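Local coordinates for O-succinylhomoserine sulfhydrylase (PDB 3NDN), which probably catalyses the formation of L-homocysteine from O-succinyl-L-homoserine and hydrogen sulfide, with pyridoxal 5'-phosphate as its cofactor, at residues A[292-297]-A[408-413]; A[301-306]-A[328-333]; A[346-351]-A[365-370]; A[356-361]-A[392-397]. All blocks are in the same frame, centred on the assembly; numbering follows the deposited sequence.

Contact 1. Residues A[292-297]-A[408-413]; sequences AEFLNG and DIDRAL
Phe294 and Leu295, neighbours on one helix, reach across to Ile409, Asp410 and Leu413 on the other. The Leu295 contact rests on a single methyl: CD2 lies 4.0 Å from CD1 of Leu413 and 4.1 Å from CG2 of Ile409, so it meets two residues one helical turn apart, with its side chain at roughly a right angle to each. The CB bond of Leu295 does not aim at segment 408-413; only the end of the side chain gains that reach.

The two helix segments run nearly parallel, 24° apart, and their axes come no nearer than 11.7 Å. At that spacing the backbones do not meet, no hydrogen bond crosses, and side chains alone fill the gap. Helices 277-296 and 402-413 pack here on one face of the five-stranded sheet in the C-terminal part of the trans-sulfuration enzyme fold: Leu295 also touches Val329 and Phe331 of that sheet, and Leu413 touches Leu333.

Phe294 spans the outer part of the interface. Its CG is trans to its own backbone nitrogen (chi1 170°), which extends the ring toward helix 402-413 with CZ leading. CZ comes 3.6 Å from OD1 and 3.8 Å from CB of Asp410. The carboxylate oxygen lies at the ring edge, near its plane, while the ring and carboxylate planes are 78° apart; a weak electrostatic attraction to the ring hydrogens is plausible. The main polar partner of OD1 is NE2 of His298, a hydrogen bond that fixes this carboxylate beside the ring. Farther along the same edge, CE2 of Phe294 grazes CG2 of Ile409 at 4.5 Å.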
loop_
_atom_site.group_PDB
_atom_site.type_symbol
_atom_site.label_atom_id
_atom_site.label_comp_id
_atom_site.label_asym_id
_atom_site.label_seq_id
_atom_site.Cartn_x
_atom_site.Cartn_y
_atom_site.Cartn_z
ATOM N N ALA A 292 -12.390 32.315 14.380
ATOM C CA ALA A 292 -11.634 33.437 14.952
ATOM C C ALA A 292 -12.562 34.574 15.386
ATOM O O ALA A 292 -12.402 35.132 16.477
ATOM C CB ALA A 292 -10.602 33.948 13.952
ATOM N N GLU A 293 -13.548 34.890 14.539
ATOM C CA GLU A 293 -14.538 35.920 14.851
ATOM C C GLU A 293 -15.443 35.537 16.042
ATOM O O GLU A 293 -15.804 36.395 16.867
ATOM C CB GLU A 293 -15.358 36.261 13.589
ATOM C CG GLU A 293 -14.526 36.932 12.483
ATOM C CD GLU A 293 -15.225 36.968 11.125
ATOM O OE1 GLU A 293 -16.268 36.293 10.956
ATOM O OE2 GLU A 293 -14.714 37.660 10.216
ATOM N N PHE A 294 -15.795 34.253 16.141
ATOM C CA PHE A 294 -16.615 33.747 17.250
ATOM C C PHE A 294 -15.868 33.842 18.588
ATOM O O PHE A 294 -16.425 34.319 19.585
ATOM C CB PHE A 294 -17.112 32.310 16.982
ATOM C CG PHE A 294 -17.749 31.653 18.187
ATOM C CD1 PHE A 294 -19.081 31.920 18.518
ATOM C CD2 PHE A 294 -17.006 30.808 19.007
ATOM C CE1 PHE A 294 -19.665 31.330 19.631
ATOM C CE2 PHE A 294 -17.583 30.211 20.133
ATOM C CZ PHE A 294 -18.910 30.472 20.445
ATOM N N LEU A 295 -14.609 33.416 18.594
ATOM C CA LEU A 295 -13.748 33.534 19.780
ATOM C C LEU A 295 -13.529 35.011 20.190
ATOM O O LEU A 295 -13.622 35.353 21.373
ATOM C CB LEU A 295 -12.420 32.801 19.570
ATOM C CG LEU A 295 -12.452 31.265 19.677
ATOM C CD1 LEU A 295 -11.271 30.596 18.938
ATOM C CD2 LEU A 295 -12.518 30.792 21.133
ATOM N N ASN A 296 -13.281 35.874 19.202
ATOM C CA ASN A 296 -13.068 37.311 19.431
ATOM C C ASN A 296 -14.233 37.969 20.188
ATOM O O ASN A 296 -14.021 38.864 20.999
ATOM C CB ASN A 296 -12.818 38.021 18.090
ATOM C CG ASN A 296 -12.347 39.463 18.251
ATOM O OD1 ASN A 296 -11.476 39.769 19.065
ATOM N ND2 ASN A 296 -12.906 40.349 17.442
ATOM N N GLY A 297 -15.456 37.498 19.938
ATOM C CA GLY A 297 -16.640 38.035 20.600
ATOM C C GLY A 297 -17.099 37.335 21.874
ATOM O O GLY A 297 -18.111 37.728 22.457
ATOM N N ASP A 408 -18.976 22.758 19.933
ATOM C CA ASP A 408 -18.015 22.043 20.796
ATOM C C ASP A 408 -17.120 23.008 21.580
ATOM O O ASP A 408 -16.838 22.783 22.757
ATOM C CB ASP A 408 -17.149 21.061 19.955
ATOM C CG ASP A 408 -16.410 20.005 20.813
ATOM O OD1 ASP A 408 -16.976 19.518 21.821
ATOM O OD2 ASP A 408 -15.266 19.622 20.450
ATOM N N ILE A 409 -16.671 24.075 20.924
ATOM C CA ILE A 409 -15.841 25.094 21.578
ATOM C C ILE A 409 -16.657 25.866 22.651
ATOM O O ILE A 409 -16.182 26.062 23.765
ATOM C CB ILE A 409 -15.213 26.062 20.539
ATOM C CG1 ILE A 409 -14.261 25.302 19.594
ATOM C CG2 ILE A 409 -14.460 27.218 21.220
ATOM C CD1 ILE A 409 -13.841 26.136 18.349
ATOM N N ASP A 410 -17.883 26.258 22.315
ATOM C CA ASP A 410 -18.748 27.005 23.258
ATOM C C ASP A 410 -19.090 26.201 24.524
ATOM O O ASP A 410 -19.117 26.758 25.633
ATOM C CB ASP A 410 -20.029 27.486 22.557
ATOM C CG ASP A 410 -20.759 28.607 23.334
ATOM O OD1 ASP A 410 -20.136 29.628 23.688
ATOM O OD2 ASP A 410 -21.970 28.467 23.572
ATOM N N ARG A 411 -19.349 24.905 24.365
ATOM C CA ARG A 411 -19.599 24.034 25.512
ATOM C C ARG A 411 -18.340 23.904 26.377
ATOM O O ARG A 411 -18.422 23.957 27.607
ATOM C CB ARG A 411 -20.129 22.659 25.072
ATOM C CG ARG A 411 -21.530 22.718 24.457
ATOM C CD ARG A 411 -22.232 21.361 24.458
ATOM N NE ARG A 411 -21.913 20.577 23.265
ATOM C CZ ARG A 411 -22.624 20.584 22.135
ATOM N NH1 ARG A 411 -23.716 21.340 22.027
ATOM N NH2 ARG A 411 -22.240 19.830 21.108
ATOM N N ALA A 412 -17.185 23.754 25.728
ATOM C CA ALA A 412 -15.900 23.612 26.433
ATOM C C ALA A 412 -15.512 24.866 27.236
ATOM O O ALA A 412 -14.898 24.757 28.301
ATOM C CB ALA A 412 -14.781 23.209 25.456
ATOM N N LEU A 413 -15.876 26.044 26.727
ATOM C CA LEU A 413 -15.602 27.329 27.408
ATOM C C LEU A 413 -16.613 27.665 28.513
ATOM O O LEU A 413 -16.299 28.398 29.460
ATOM C CB LEU A 413 -15.577 28.490 26.394
ATOM C CG LEU A 413 -14.405 28.632 25.416
ATOM C CD1 LEU A 413 -14.752 29.601 24.289
ATOM C CD2 LEU A 413 -13.145 29.071 26.151
#

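Contact 2. Residues A[301-306]-A[328-333]; sequences VRWVRY and VVTFAL
Trp303 lays its indole over Ala332: CB of Ala332 sits 3.6 Å from the centroid of the Trp303 five-membered ring, 23° off the ring normal, a CH-pi contact whose tightest approach is 3.4 Å between Ala332 CB and Trp303 CE2. The torsion chi1 of 57° puts CG of Trp303 between its backbone nitrogen and carbonyl carbon, which folds the ring back over the neighbouring strand.

Below this layer is the backbone ladder. Arg305 N donates to Thr330 O at 2.8 Å along an almost straight line, 178° at the hydrogen; the return bond from Thr330 N to Arg305 O is weak. Farther along, Ala332 N reaches Trp303 O at 3.1 Å and Ala332 O accepts Arg302 N at 2.8 Å. Between these two bonds the chain turns a corner at Arg302, a bulge-like irregularity that interrupts strand 301-305, and the buried Trp303 N has no partner in the model. This is the edge strand within this chain of the C-terminal domain's five-stranded sheet, antiparallel to strand 328-333.

On the sheet face away from the indole, CG1 of Val304 meets CG1 of Val329 at 3.9 Å, and Leu295 of helix 277-296 touches Val304. At the far end Tyr306 turns its ring edge to Val328 O, 3.4 Å from CD1, while its hydroxyl is hydrogen-bonded to Gly326 O. The guanidinium of Arg302 lies with one face centred over Leu333 O. In the second shell, Met179 touches Trp303, Pro178 O and Gln180 NE2 hold Thr330 OG1, and strand 392-396 pairs with the other edge of 328-333.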
loop_
_atom_site.group_PDB
_atom_site.type_symbol
_atom_site.label_atom_id
_atom_site.label_comp_id
_atom_site.label_asym_id
_atom_site.label_seq_id
_atom_site.Cartn_x
_atom_site.Cartn_y
_atom_site.Cartn_z
ATOM N N VAL A 301 -12.857 34.962 26.577
ATOM C CA VAL A 301 -11.640 35.119 25.781
ATOM C C VAL A 301 -10.999 36.514 25.937
ATOM O O VAL A 301 -11.650 37.520 25.674
ATOM C CB VAL A 301 -11.947 34.800 24.280
ATOM C CG1 VAL A 301 -10.726 34.998 23.394
ATOM C CG2 VAL A 301 -12.494 33.364 24.135
ATOM N N ARG A 302 -9.727 36.561 26.349
ATOM C CA ARG A 302 -8.962 37.831 26.454
ATOM C C ARG A 302 -8.522 38.439 25.104
ATOM O O ARG A 302 -8.735 39.629 24.866
ATOM C CB ARG A 302 -7.744 37.680 27.393
ATOM C CG ARG A 302 -6.950 39.001 27.613
ATOM C CD ARG A 302 -5.734 38.821 28.536
ATOM N NE ARG A 302 -6.132 38.481 29.902
ATOM C CZ ARG A 302 -5.395 37.772 30.761
ATOM N NH1 ARG A 302 -4.200 37.299 30.416
ATOM N NH2 ARG A 302 -5.865 37.520 31.977
ATOM N N TRP A 303 -7.871 37.633 24.252
ATOM C CA TRP A 303 -7.403 38.074 22.929
ATOM C C TRP A 303 -7.332 36.903 21.936
ATOM O O TRP A 303 -7.231 35.743 22.343
ATOM C CB TRP A 303 -6.035 38.795 22.984
ATOM C CG TRP A 303 -4.841 38.027 23.603
ATOM C CD1 TRP A 303 -4.264 38.268 24.825
ATOM C CD2 TRP A 303 -4.069 36.952 23.009
ATOM N NE1 TRP A 303 -3.207 37.409 25.035
ATOM C CE2 TRP A 303 -3.064 36.594 23.941
ATOM C CE3 TRP A 303 -4.132 36.261 21.786
ATOM C CZ2 TRP A 303 -2.135 35.569 23.696
ATOM C CZ3 TRP A 303 -3.212 35.225 21.542
ATOM C CH2 TRP A 303 -2.224 34.896 22.499
ATOM N N VAL A 304 -7.414 37.225 20.645
ATOM C CA VAL A 304 -7.239 36.243 19.566
ATOM C C VAL A 304 -6.088 36.667 18.643
ATOM O O VAL A 304 -5.870 37.861 18.412
ATOM C CB VAL A 304 -8.552 36.067 18.735
ATOM C CG1 VAL A 304 -8.372 35.024 17.601
ATOM C CG2 VAL A 304 -9.715 35.660 19.626
ATOM N N ARG A 305 -5.341 35.694 18.119
ATOM C CA ARG A 305 -4.370 35.980 17.066
ATOM C C ARG A 305 -4.699 35.162 15.811
ATOM O O ARG A 305 -4.722 33.928 15.852
ATOM C CB ARG A 305 -2.924 35.741 17.545
ATOM C CG ARG A 305 -2.327 36.831 18.447
ATOM C CD ARG A 305 -2.024 38.127 17.682
ATOM N NE ARG A 305 -1.354 39.111 18.534
ATOM C CZ ARG A 305 -1.977 40.034 19.275
ATOM N NH1 ARG A 305 -3.307 40.138 19.274
ATOM N NH2 ARG A 305 -1.264 40.870 20.012
ATOM N N TYR A 306 -5.021 35.878 14.728
ATOM C CA TYR A 306 -5.333 35.325 13.407
ATOM C C TYR A 306 -5.059 36.460 12.413
ATOM O O TYR A 306 -5.559 37.570 12.605
ATOM C CB TYR A 306 -6.801 34.855 13.318
ATOM C CG TYR A 306 -7.177 34.157 12.004
ATOM C CD1 TYR A 306 -6.675 32.881 11.693
ATOM C CD2 TYR A 306 -8.038 34.772 11.069
ATOM C CE1 TYR A 306 -7.012 32.239 10.491
ATOM C CE2 TYR A 306 -8.389 34.130 9.867
ATOM C CZ TYR A 306 -7.867 32.872 9.584
ATOM O OH TYR A 306 -8.188 32.264 8.387
ATOM N N VAL A 328 -5.216 27.909 11.249
ATOM C CA VAL A 328 -4.900 27.795 12.689
ATOM C C VAL A 328 -5.302 29.085 13.446
ATOM O O VAL A 328 -5.014 30.199 12.986
ATOM C CB VAL A 328 -3.397 27.519 12.900
ATOM C CG1 VAL A 328 -3.086 27.242 14.369
ATOM C CG2 VAL A 328 -2.928 26.337 12.042
ATOM N N VAL A 329 -5.965 28.921 14.591
ATOM C CA VAL A 329 -6.397 30.048 15.453
ATOM C C VAL A 329 -5.808 29.930 16.874
ATOM O O VAL A 329 -5.998 28.911 17.540
ATOM C CB VAL A 329 -7.933 30.112 15.566
ATOM C CG1 VAL A 329 -8.383 31.377 16.338
ATOM C CG2 VAL A 329 -8.587 30.043 14.174
ATOM N N THR A 330 -5.135 30.983 17.339
ATOM C CA THR A 330 -4.543 31.027 18.689
ATOM C C THR A 330 -5.332 32.033 19.557
ATOM O O THR A 330 -5.704 33.103 19.070
ATOM C CB THR A 330 -3.035 31.407 18.600
ATOM O OG1 THR A 330 -2.345 30.448 17.778
ATOM C CG2 THR A 330 -2.367 31.427 19.985
ATOM N N PHE A 331 -5.602 31.678 20.816
ATOM C CA PHE A 331 -6.274 32.596 21.769
ATOM C C PHE A 331 -5.837 32.433 23.235
ATOM O O PHE A 331 -5.231 31.427 23.605
ATOM C CB PHE A 331 -7.803 32.494 21.655
ATOM C CG PHE A 331 -8.382 31.189 22.170
ATOM C CD1 PHE A 331 -8.988 31.135 23.426
ATOM C CD2 PHE A 331 -8.346 30.031 21.392
ATOM C CE1 PHE A 331 -9.539 29.946 23.912
ATOM C CE2 PHE A 331 -8.902 28.832 21.864
ATOM C CZ PHE A 331 -9.493 28.789 23.131
ATOM N N ALA A 332 -6.178 33.425 24.067
ATOM C CA ALA A 332 -5.879 33.388 25.497
ATOM C C ALA A 332 -7.139 33.585 26.342
ATOM O O ALA A 332 -7.980 34.444 26.032
ATOM C CB ALA A 332 -4.822 34.446 25.863
ATOM N N LEU A 333 -7.261 32.771 27.392
ATOM C CA LEU A 333 -8.377 32.845 28.328
ATOM C C LEU A 333 -8.251 34.070 29.232
ATOM O O LEU A 333 -7.140 34.454 29.609
ATOM C CB LEU A 333 -8.456 31.569 29.179
ATOM C CG LEU A 333 -8.833 30.269 28.465
ATOM C CD1 LEU A 333 -8.483 29.055 29.305
ATOM C CD2 LEU A 333 -10.304 30.231 28.063
#

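Contact 3. Residues A[346-351]-A[365-370]; sequences EVLDKM and SLVTHP
The backbones of helix segment 346-351 and strand segment 365-370 stay a layer apart, 7.3 Å at their closest CA pair, Leu348 to Val367, and no hydrogen bond joins them. This is helix-on-sheet packing in the alpha/beta C-terminal domain of a trans-sulfuration enzyme: helix 340-350 rests on strand 366-368, which runs between strands 355-356 and 392-396.

Leu348 carries most of the contact, with both of its methyls used. Leu348 CD1 lies 3.9 Å from CG2 of Val367, and the Leu348 branch carbon CG is 4.1 Å from Val367 CG1, so Val367 receives the leucine with both methyls. That follows from the valine torsion: chi1 of 65° wedges CG1 between the backbone nitrogen and carbonyl carbon and leaves CG2 trans to the nitrogen, and both then face the helix. The leucine has chi1 at -94°, well off a staggered value, which suggests a side chain shaped by its surroundings. Those include Val393, which touches both Leu348 and Val367, and Ala59 of a second subunit, whose backbone N is also hydrogen-bonded to Asp349 OD1.

Met351, three residues on from Leu348, adds a second hydrophobic arm: its terminal CE comes 4.2 Å from CG2 of Val367, beside the point where Leu348 lands.

The His369 ring is held by hydrogen bonds from ND1 to Thr372 OG1 and from NE2 to Asp390 O, and it meets Phe345 of the same helix edge-to-face. Its aliphatic base faces Leu348. The two side chains meet at about a right angle, and the CD2 methyl of Leu348 lies 4.1 Å from both CB and the backbone N of His369.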
loop_
_atom_site.group_PDB
_atom_site.type_symbol
_atom_site.label_atom_id
_atom_site.label_comp_id
_atom_site.label_asym_id
_atom_site.label_seq_id
_atom_site.Cartn_x
_atom_site.Cartn_y
_atom_site.Cartn_z
ATOM N N GLU A 346 -8.858 22.501 31.880
ATOM C CA GLU A 346 -10.293 22.262 32.017
ATOM C C GLU A 346 -11.021 22.346 30.668
ATOM O O GLU A 346 -11.911 21.532 30.374
ATOM C CB GLU A 346 -10.902 23.266 33.016
ATOM C CG GLU A 346 -12.345 22.954 33.392
ATOM C CD GLU A 346 -12.997 24.018 34.289
ATOM O OE1 GLU A 346 -12.579 25.203 34.262
ATOM O OE2 GLU A 346 -13.948 23.650 35.018
ATOM N N VAL A 347 -10.631 23.325 29.856
ATOM C CA VAL A 347 -11.240 23.571 28.539
ATOM C C VAL A 347 -10.900 22.436 27.558
ATOM O O VAL A 347 -11.791 21.898 26.875
ATOM C CB VAL A 347 -10.801 24.958 27.962
ATOM C CG1 VAL A 347 -11.291 25.155 26.529
ATOM C CG2 VAL A 347 -11.304 26.113 28.860
ATOM N N LEU A 348 -9.632 22.056 27.510
ATOM C CA LEU A 348 -9.221 20.944 26.634
ATOM C C LEU A 348 -9.942 19.647 27.005
ATOM O O LEU A 348 -10.387 18.908 26.126
ATOM C CB LEU A 348 -7.707 20.748 26.650
ATOM C CG LEU A 348 -6.883 21.447 25.556
ATOM C CD1 LEU A 348 -7.034 22.958 25.596
ATOM C CD2 LEU A 348 -5.427 21.054 25.739
ATOM N N ASP A 349 -10.089 19.403 28.312
ATOM C CA ASP A 349 -10.691 18.164 28.806
ATOM C C ASP A 349 -12.216 18.081 28.594
ATOM O O ASP A 349 -12.796 17.000 28.700
ATOM C CB ASP A 349 -10.324 17.928 30.283
ATOM C CG ASP A 349 -8.849 17.568 30.486
ATOM O OD1 ASP A 349 -8.140 17.170 29.522
ATOM O OD2 ASP A 349 -8.395 17.655 31.645
ATOM N N LYS A 350 -12.855 19.209 28.267
ATOM C CA LYS A 350 -14.304 19.242 27.998
ATOM C C LYS A 350 -14.703 19.071 26.525
ATOM O O LYS A 350 -15.871 18.801 26.225
ATOM C CB LYS A 350 -14.932 20.530 28.561
ATOM C CG LYS A 350 -15.135 20.533 30.057
ATOM C CD LYS A 350 -15.601 21.913 30.576
ATOM C CE LYS A 350 -16.992 22.302 30.075
ATOM N NZ LYS A 350 -18.105 21.509 30.682
ATOM N N MET A 351 -13.741 19.220 25.610
ATOM C CA MET A 351 -13.966 18.944 24.171
ATOM C C MET A 351 -14.497 17.521 23.963
ATOM O O MET A 351 -13.967 16.570 24.562
ATOM C CB MET A 351 -12.669 19.105 23.370
ATOM C CG MET A 351 -11.954 20.444 23.512
ATOM S SD MET A 351 -12.637 21.708 22.439
ATOM C CE MET A 351 -11.507 23.076 22.717
ATOM N N SER A 365 -10.188 18.193 13.081
ATOM C CA SER A 365 -9.787 19.336 13.904
ATOM C C SER A 365 -9.096 18.880 15.193
ATOM O O SER A 365 -9.479 17.869 15.773
ATOM C CB SER A 365 -10.985 20.233 14.226
ATOM O OG SER A 365 -11.477 20.869 13.054
ATOM N N LEU A 366 -8.075 19.634 15.608
ATOM C CA LEU A 366 -7.206 19.293 16.754
ATOM C C LEU A 366 -6.924 20.513 17.672
ATOM O O LEU A 366 -6.922 21.665 17.205
ATOM C CB LEU A 366 -5.876 18.717 16.262
ATOM C CG LEU A 366 -5.838 17.650 15.163
ATOM C CD1 LEU A 366 -4.434 17.453 14.671
ATOM C CD2 LEU A 366 -6.413 16.318 15.654
ATOM N N VAL A 367 -6.661 20.252 18.965
ATOM C CA VAL A 367 -6.377 21.305 19.965
ATOM C C VAL A 367 -5.127 20.973 20.808
ATOM O O VAL A 367 -4.912 19.815 21.170
ATOM C CB VAL A 367 -7.622 21.616 20.869
ATOM C CG1 VAL A 367 -8.024 20.414 21.749
ATOM C CG2 VAL A 367 -7.389 22.843 21.737
ATOM N N THR A 368 -4.304 21.984 21.084
ATOM C CA THR A 368 -3.114 21.791 21.933
ATOM C C THR A 368 -2.831 22.973 22.896
ATOM O O THR A 368 -3.263 24.109 22.651
ATOM C CB THR A 368 -1.866 21.420 21.072
ATOM O OG1 THR A 368 -0.869 20.829 21.908
ATOM C CG2 THR A 368 -1.274 22.655 20.376
ATOM N N HIS A 369 -2.088 22.699 23.982
ATOM C CA HIS A 369 -1.654 23.722 24.946
ATOM C C HIS A 369 -0.148 23.943 24.769
ATOM O O HIS A 369 0.654 23.132 25.257
ATOM C CB HIS A 369 -1.957 23.237 26.382
ATOM C CG HIS A 369 -1.576 24.206 27.463
ATOM N ND1 HIS A 369 -0.527 23.979 28.332
ATOM C CD2 HIS A 369 -2.129 25.383 27.844
ATOM C CE1 HIS A 369 -0.437 24.984 29.185
ATOM N NE2 HIS A 369 -1.402 25.845 28.915
ATOM N N PRO A 370 0.244 25.028 24.072
ATOM C CA PRO A 370 1.654 25.189 23.694
ATOM C C PRO A 370 2.665 25.252 24.844
ATOM O O PRO A 370 3.759 24.714 24.704
ATOM C CB PRO A 370 1.658 26.493 22.892
ATOM C CG PRO A 370 0.255 26.581 22.321
ATOM C CD PRO A 370 -0.618 26.039 23.419
#

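Contact 4. Residues A[356-361]-A[392-397]; sequences ISNNLG and VVRISV
Arg394 rises from strand 392-396 to the loop 356-361, where Leu360 and the carbonyl of Asn358 receive it. The strand is interior in the five-stranded sheet of the C-terminal domain, and the loop connects strands 355-356 and 366-368 of that same sheet.

Arg394 CB points toward the loop, beside the side chain of Thr368 on the adjoining strand, and CG packs on Val328 of the strand on the other flank. CG is trans to the backbone nitrogen (chi1 -165°), and the chain stays extended until it bends about the CG-CD bond (chi3 68°), which turns the guanidinium beneath Leu360. NE lies 4.0 Å from Leu360 CD2, and CZ comes closer, 3.6 Å from the same methyl, which sits over one face of the flat group, toward its rim. NH1 is hydrogen-bonded to Asn177 OD1, outside the two segments. NH2 stays with the loop: it makes a weak, bent bond to Asn358 O, 3.1 Å and 132° at the hydrogen, at the guanidinium edge, and also donates to a water near the group's plane.

That water in turn donates to Ser357 O and to Asn359 O, each at 2.7 Å, so it links NH2 to two carbonyls that Arg394 does not itself bond. The loop has further supports: Asn359 OD1 accepts the N-H of Leu360; Asn358 OD1 is hydrogen-bonded to Thr374 OG1; and Ser357 OG is hydrogen-bonded to Tyr54 O of a second subunit.

Two residues along the strand, Ser396 packs on Leu360, its OG 3.7 Å from Leu360 CA. Its polar link to the loop runs through a second water, which accepts from Gly361 N at 3.0 Å and is hydrogen-bonded to Ser396 OG at 2.8 Å.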
loop_
_atom_site.group_PDB
_atom_site.type_symbol
_atom_site.label_atom_id
_atom_site.label_comp_id
_atom_site.label_asym_id
_atom_site.label_seq_id
_atom_site.Cartn_x
_atom_site.Cartn_y
_atom_site.Cartn_z
ATOM N N ILE A 356 -7.464 16.106 21.282
ATOM C CA ILE A 356 -6.238 16.715 21.876
ATOM C C ILE A 356 -5.002 16.116 21.169
ATOM O O ILE A 356 -4.764 14.916 21.263
ATOM C CB ILE A 356 -6.153 16.463 23.427
ATOM C CG1 ILE A 356 -7.369 17.036 24.150
ATOM C CG2 ILE A 356 -4.846 17.029 24.042
ATOM C CD1 ILE A 356 -7.523 16.557 25.612
ATOM N N SER A 357 -4.240 16.953 20.450
ATOM C CA SER A 357 -3.112 16.502 19.600
ATOM C C SER A 357 -2.275 17.701 19.140
ATOM O O SER A 357 -2.819 18.790 18.936
ATOM C CB SER A 357 -3.633 15.743 18.375
ATOM O OG SER A 357 -2.583 15.167 17.601
ATOM N N ASN A 358 -0.976 17.488 18.940
ATOM C CA ASN A 358 -0.048 18.574 18.565
ATOM C C ASN A 358 0.153 18.842 17.047
ATOM O O ASN A 358 0.917 19.750 16.663
ATOM C CB ASN A 358 1.306 18.341 19.236
ATOM C CG ASN A 358 2.181 19.579 19.228
ATOM O OD1 ASN A 358 1.854 20.605 19.857
ATOM N ND2 ASN A 358 3.301 19.505 18.515
ATOM N N ASN A 359 -0.548 18.100 16.197
ATOM C CA ASN A 359 -0.320 18.147 14.742
ATOM C C ASN A 359 -1.122 19.284 14.047
ATOM O O ASN A 359 -1.921 19.970 14.702
ATOM C CB ASN A 359 -0.612 16.758 14.134
ATOM C CG ASN A 359 0.311 16.404 12.947
ATOM O OD1 ASN A 359 0.943 17.280 12.340
ATOM N ND2 ASN A 359 0.372 15.108 12.605
ATOM N N LEU A 360 -0.868 19.486 12.750
ATOM C CA LEU A 360 -1.488 20.532 11.917
ATOM C C LEU A 360 -1.842 20.024 10.520
ATOM O O LEU A 360 -1.251 19.058 10.036
ATOM C CB LEU A 360 -0.516 21.722 11.721
ATOM C CG LEU A 360 -0.016 22.530 12.919
ATOM C CD1 LEU A 360 1.130 23.486 12.522
ATOM C CD2 LEU A 360 -1.164 23.309 13.528
ATOM N N GLY A 361 -2.773 20.717 9.859
ATOM C CA GLY A 361 -3.095 20.464 8.448
ATOM C C GLY A 361 -3.868 19.186 8.157
ATOM O O GLY A 361 -3.684 18.585 7.101
ATOM N N VAL A 392 -2.829 30.212 27.183
ATOM C CA VAL A 392 -2.905 30.202 25.715
ATOM C C VAL A 392 -3.269 28.813 25.151
ATOM O O VAL A 392 -2.709 27.795 25.580
ATOM C CB VAL A 392 -1.586 30.726 25.089
ATOM C CG1 VAL A 392 -1.595 30.572 23.587
ATOM C CG2 VAL A 392 -1.357 32.193 25.472
ATOM N N VAL A 393 -4.221 28.800 24.211
ATOM C CA VAL A 393 -4.738 27.587 23.523
ATOM C C VAL A 393 -4.642 27.761 21.986
ATOM O O VAL A 393 -4.862 28.867 21.476
ATOM C CB VAL A 393 -6.214 27.287 23.963
ATOM C CG1 VAL A 393 -6.805 26.093 23.218
ATOM C CG2 VAL A 393 -6.287 27.037 25.475
ATOM N N ARG A 394 -4.274 26.692 21.264
ATOM C CA ARG A 394 -4.174 26.701 19.782
ATOM C C ARG A 394 -5.111 25.667 19.119
ATOM O O ARG A 394 -5.060 24.480 19.468
ATOM C CB ARG A 394 -2.735 26.400 19.341
ATOM C CG ARG A 394 -2.451 26.753 17.874
ATOM C CD ARG A 394 -1.133 26.161 17.367
ATOM N NE ARG A 394 -1.167 24.697 17.259
ATOM C CZ ARG A 394 -0.107 23.943 16.963
ATOM N NH1 ARG A 394 1.087 24.503 16.759
ATOM N NH2 ARG A 394 -0.229 22.619 16.887
ATOM N N ILE A 395 -5.940 26.104 18.162
ATOM C CA ILE A 395 -6.868 25.190 17.457
ATOM C C ILE A 395 -6.538 25.073 15.949
ATOM O O ILE A 395 -6.415 26.087 15.240
ATOM C CB ILE A 395 -8.364 25.586 17.640
ATOM C CG1 ILE A 395 -8.774 25.496 19.119
ATOM C CG2 ILE A 395 -9.292 24.680 16.786
ATOM C CD1 ILE A 395 -10.177 26.046 19.414
ATOM N N SER A 396 -6.384 23.836 15.489
ATOM C CA SER A 396 -6.143 23.525 14.068
ATOM C C SER A 396 -7.464 23.138 13.404
ATOM O O SER A 396 -8.086 22.147 13.785
ATOM C CB SER A 396 -5.096 22.416 13.958
ATOM O OG SER A 396 -4.803 22.055 12.612
ATOM N N VAL A 397 -7.893 23.924 12.415
ATOM C CA VAL A 397 -9.230 23.771 11.780
ATOM C C VAL A 397 -9.255 22.855 10.547
ATOM O O VAL A 397 -8.524 23.084 9.570
ATOM C CB VAL A 397 -9.851 25.157 11.449
ATOM C CG1 VAL A 397 -11.238 25.031 10.763
ATOM C CG2 VAL A 397 -9.986 25.991 12.741
HETATM O O HOH W 1 -2.709 20.772 17.170
HETATM O O HOH W 2 -4.302 23.271 10.085
#

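Following the chain from the N terminus, residues 292-297 open contact 1, whose loop closes at 408-413, near the C terminus, and encloses the other three. Contact 2 opens next and closes at 328-333 before contact 3 begins, so it stands in series with both contacts 3 and 4. These last two cross: 346-351 and 356-361 come first, then 365-370 and 392-397 answer them in the same order. Contacts 2, 3 and 4 share one sheet, with strand 328-333 beside 392-396 and 392-396 beside 366-368. Contact 1 joins helices 277-296 and 402-413, which pack against that sheet, while contacts 3 and 4 also lie against a second subunit.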